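Peptidase M28 (Shewanella amazonensis SB2B, PDB 3IIB) binds two zinc ions and is probably a peptidase of family M28, with carboxypeptidase or metallodipeptidase activity. Local coordinates at residues Q7-Q12 and L285-K290. Sequence-based numbering, arbitrary orientation.
Sequences QKVAEQ and LDLPQK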
loop_
_atom_site.group_PDB
_atom_site.type_symbol
_atom_site.label_atom_id
_atom_site.label_comp_id
_atom_site.label_asym_id
_atom_site.label_seq_id
_atom_site.Cartn_x
_atom_site.Cartn_y
_atom_site.Cartn_z
ATOM N N GLN A 7 -28.225 33.273 -1.892
ATOM C CA GLN A 7 -26.769 33.306 -2.068
ATOM C C GLN A 7 -26.118 33.430 -0.701
ATOM O O GLN A 7 -25.146 32.767 -0.427
ATOM C CB GLN A 7 -26.269 34.471 -2.953
ATOM C CG GLN A 7 -24.701 34.484 -3.108
ATOM C CD GLN A 7 -24.132 35.720 -3.782
ATOM O OE1 GLN A 7 -24.688 36.215 -4.758
ATOM N NE2 GLN A 7 -23.015 36.235 -3.250
ATOM N N LYS A 8 -26.653 34.313 0.157
ATOM C CA LYS A 8 -26.032 34.548 1.472
ATOM C C LYS A 8 -26.206 33.340 2.411
ATOM O O LYS A 8 -25.292 32.994 3.174
ATOM C CB LYS A 8 -26.594 35.798 2.142
ATOM C CG LYS A 8 -25.788 36.218 3.349
ATOM C CD LYS A 8 -26.123 37.630 3.798
ATOM C CE LYS A 8 -25.038 38.193 4.726
ATOM N NZ LYS A 8 -23.770 38.526 3.990
ATOM N N VAL A 9 -27.368 32.693 2.364
ATOM C CA VAL A 9 -27.548 31.446 3.114
ATOM C C VAL A 9 -26.526 30.414 2.611
ATOM O O VAL A 9 -25.905 29.724 3.402
ATOM C CB VAL A 9 -28.962 30.900 2.955
ATOM C CG1 VAL A 9 -29.054 29.443 3.450
ATOM C CG2 VAL A 9 -29.927 31.812 3.700
ATOM N N ALA A 10 -26.340 30.328 1.295
ATOM C CA ALA A 10 -25.387 29.372 0.743
ATOM C C ALA A 10 -23.946 29.697 1.215
ATOM O O ALA A 10 -23.175 28.820 1.538
ATOM C CB ALA A 10 -25.463 29.383 -0.761
ATOM N N GLU A 11 -23.603 30.970 1.254
ATOM C CA GLU A 11 -22.315 31.364 1.814
ATOM C C GLU A 11 -22.152 30.894 3.270
ATOM O O GLU A 11 -21.104 30.373 3.649
ATOM C CB GLU A 11 -22.127 32.871 1.676
ATOM C CG GLU A 11 -21.899 33.197 0.236
ATOM C CD GLU A 11 -21.968 34.655 -0.092
ATOM O OE1 GLU A 11 -22.375 35.462 0.772
ATOM O OE2 GLU A 11 -21.615 34.971 -1.248
ATOM N N GLN A 12 -23.216 31.039 4.070
ATOM C CA GLN A 12 -23.203 30.635 5.467
ATOM C C GLN A 12 -23.162 29.129 5.641
ATOM O O GLN A 12 -22.464 28.645 6.550
ATOM C CB GLN A 12 -24.375 31.228 6.218
ATOM C CG GLN A 12 -24.150 32.697 6.391
ATOM C CD GLN A 12 -25.379 33.532 6.680
ATOM O OE1 GLN A 12 -26.498 33.016 6.824
ATOM N NE2 GLN A 12 -25.162 34.857 6.817
ATOM N N LEU A 285 -30.780 21.370 7.390
ATOM C CA LEU A 285 -31.780 21.084 8.431
ATOM C C LEU A 285 -31.634 22.007 9.636
ATOM O O LEU A 285 -32.663 22.425 10.243
ATOM C CB LEU A 285 -31.694 19.593 8.864
ATOM C CG LEU A 285 -32.744 19.007 9.824
ATOM C CD1 LEU A 285 -34.123 18.932 9.173
ATOM C CD2 LEU A 285 -32.292 17.574 10.270
ATOM N N ASP A 286 -30.377 22.342 9.971
ATOM C CA ASP A 286 -30.037 23.271 11.041
ATOM C C ASP A 286 -30.440 24.711 10.783
ATOM O O ASP A 286 -30.431 25.497 11.714
ATOM C CB ASP A 286 -28.516 23.335 11.282
ATOM C CG ASP A 286 -27.939 22.075 11.890
ATOM O OD1 ASP A 286 -28.713 21.262 12.421
ATOM O OD2 ASP A 286 -26.683 21.921 11.822
ATOM N N LEU A 287 -30.719 25.098 9.540
ATOM C CA LEU A 287 -31.089 26.492 9.269
ATOM C C LEU A 287 -32.404 26.838 9.929
ATOM O O LEU A 287 -33.283 25.991 10.051
ATOM C CB LEU A 287 -31.244 26.716 7.789
ATOM C CG LEU A 287 -30.007 26.621 6.918
ATOM C CD1 LEU A 287 -30.468 26.629 5.454
ATOM C CD2 LEU A 287 -29.067 27.780 7.207
ATOM N N PRO A 288 -32.576 28.105 10.330
ATOM C CA PRO A 288 -33.901 28.568 10.745
ATOM C C PRO A 288 -34.938 28.626 9.601
ATOM O O PRO A 288 -36.138 28.565 9.853
ATOM C CB PRO A 288 -33.618 29.968 11.334
ATOM C CG PRO A 288 -32.338 30.400 10.759
ATOM C CD PRO A 288 -31.564 29.173 10.336
ATOM N N GLN A 289 -34.472 28.755 8.358
ATOM C CA GLN A 289 -35.334 28.824 7.170
ATOM C C GLN A 289 -35.620 27.403 6.680
ATOM O O GLN A 289 -34.717 26.544 6.680
ATOM C CB GLN A 289 -34.567 29.446 5.977
ATOM C CG GLN A 289 -34.218 30.891 6.018
ATOM C CD GLN A 289 -32.904 31.154 6.639
ATOM O OE1 GLN A 289 -32.299 30.272 7.248
ATOM N NE2 GLN A 289 -32.442 32.396 6.525
ATOM N N LYS A 290 -36.821 27.192 6.159
ATOM C CA LYS A 290 -37.143 25.954 5.439
ATOM C C LYS A 290 -36.843 26.093 3.943
ATOM O O LYS A 290 -37.024 27.164 3.367
ATOM C CB LYS A 290 -38.639 25.667 5.609
ATOM C CG LYS A 290 -39.040 25.490 7.029
ATOM C CD LYS A 290 -40.533 25.756 7.254
ATOM C CE LYS A 290 -40.914 25.685 8.717
ATOM N NZ LYS A 290 -42.385 25.893 8.898
#
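Val9, on helix 3-19, forks between Leu287 and Gln289 in the loop that joins helix 267-285 to strand 293-300. Its CB leaves the helix toward that loop, and each methyl then finds a different partner. CG1, anti to the backbone N (chi1 166°), reaches the isobutyl end of Leu287, lying 3.7 Å from Leu287 CD1 and 4.1 Å from Leu287 CD2. One methyl thus touches both prongs of the leucine, the two side chains meeting at a slant. CG2 of Val9, on the side of the backbone N, comes to 3.8 Å from Gln289 NE2. The glutamine chain bends at chi2 (90°), and its amide nitrogen passes alongside the valine, the two side chains running in opposite senses. Trp428 of helix 413-432 touches all three side chains, so Val9, Leu287 and Gln289 share one neighbour. The contact joins the N-terminal helix to a loop of the peptidase fold far along the sequence, and it lies away from the zinc sites. Across it the two segments are joined by van der Waals contact alone, with the backbones of Val9 and Leu287 well apart (CA to CA 8.7 Å). The meeting is small, 127 Å² buried over both sides, and rests on methyl against methyl and methyl against amide, which implies an attraction without directional bonds.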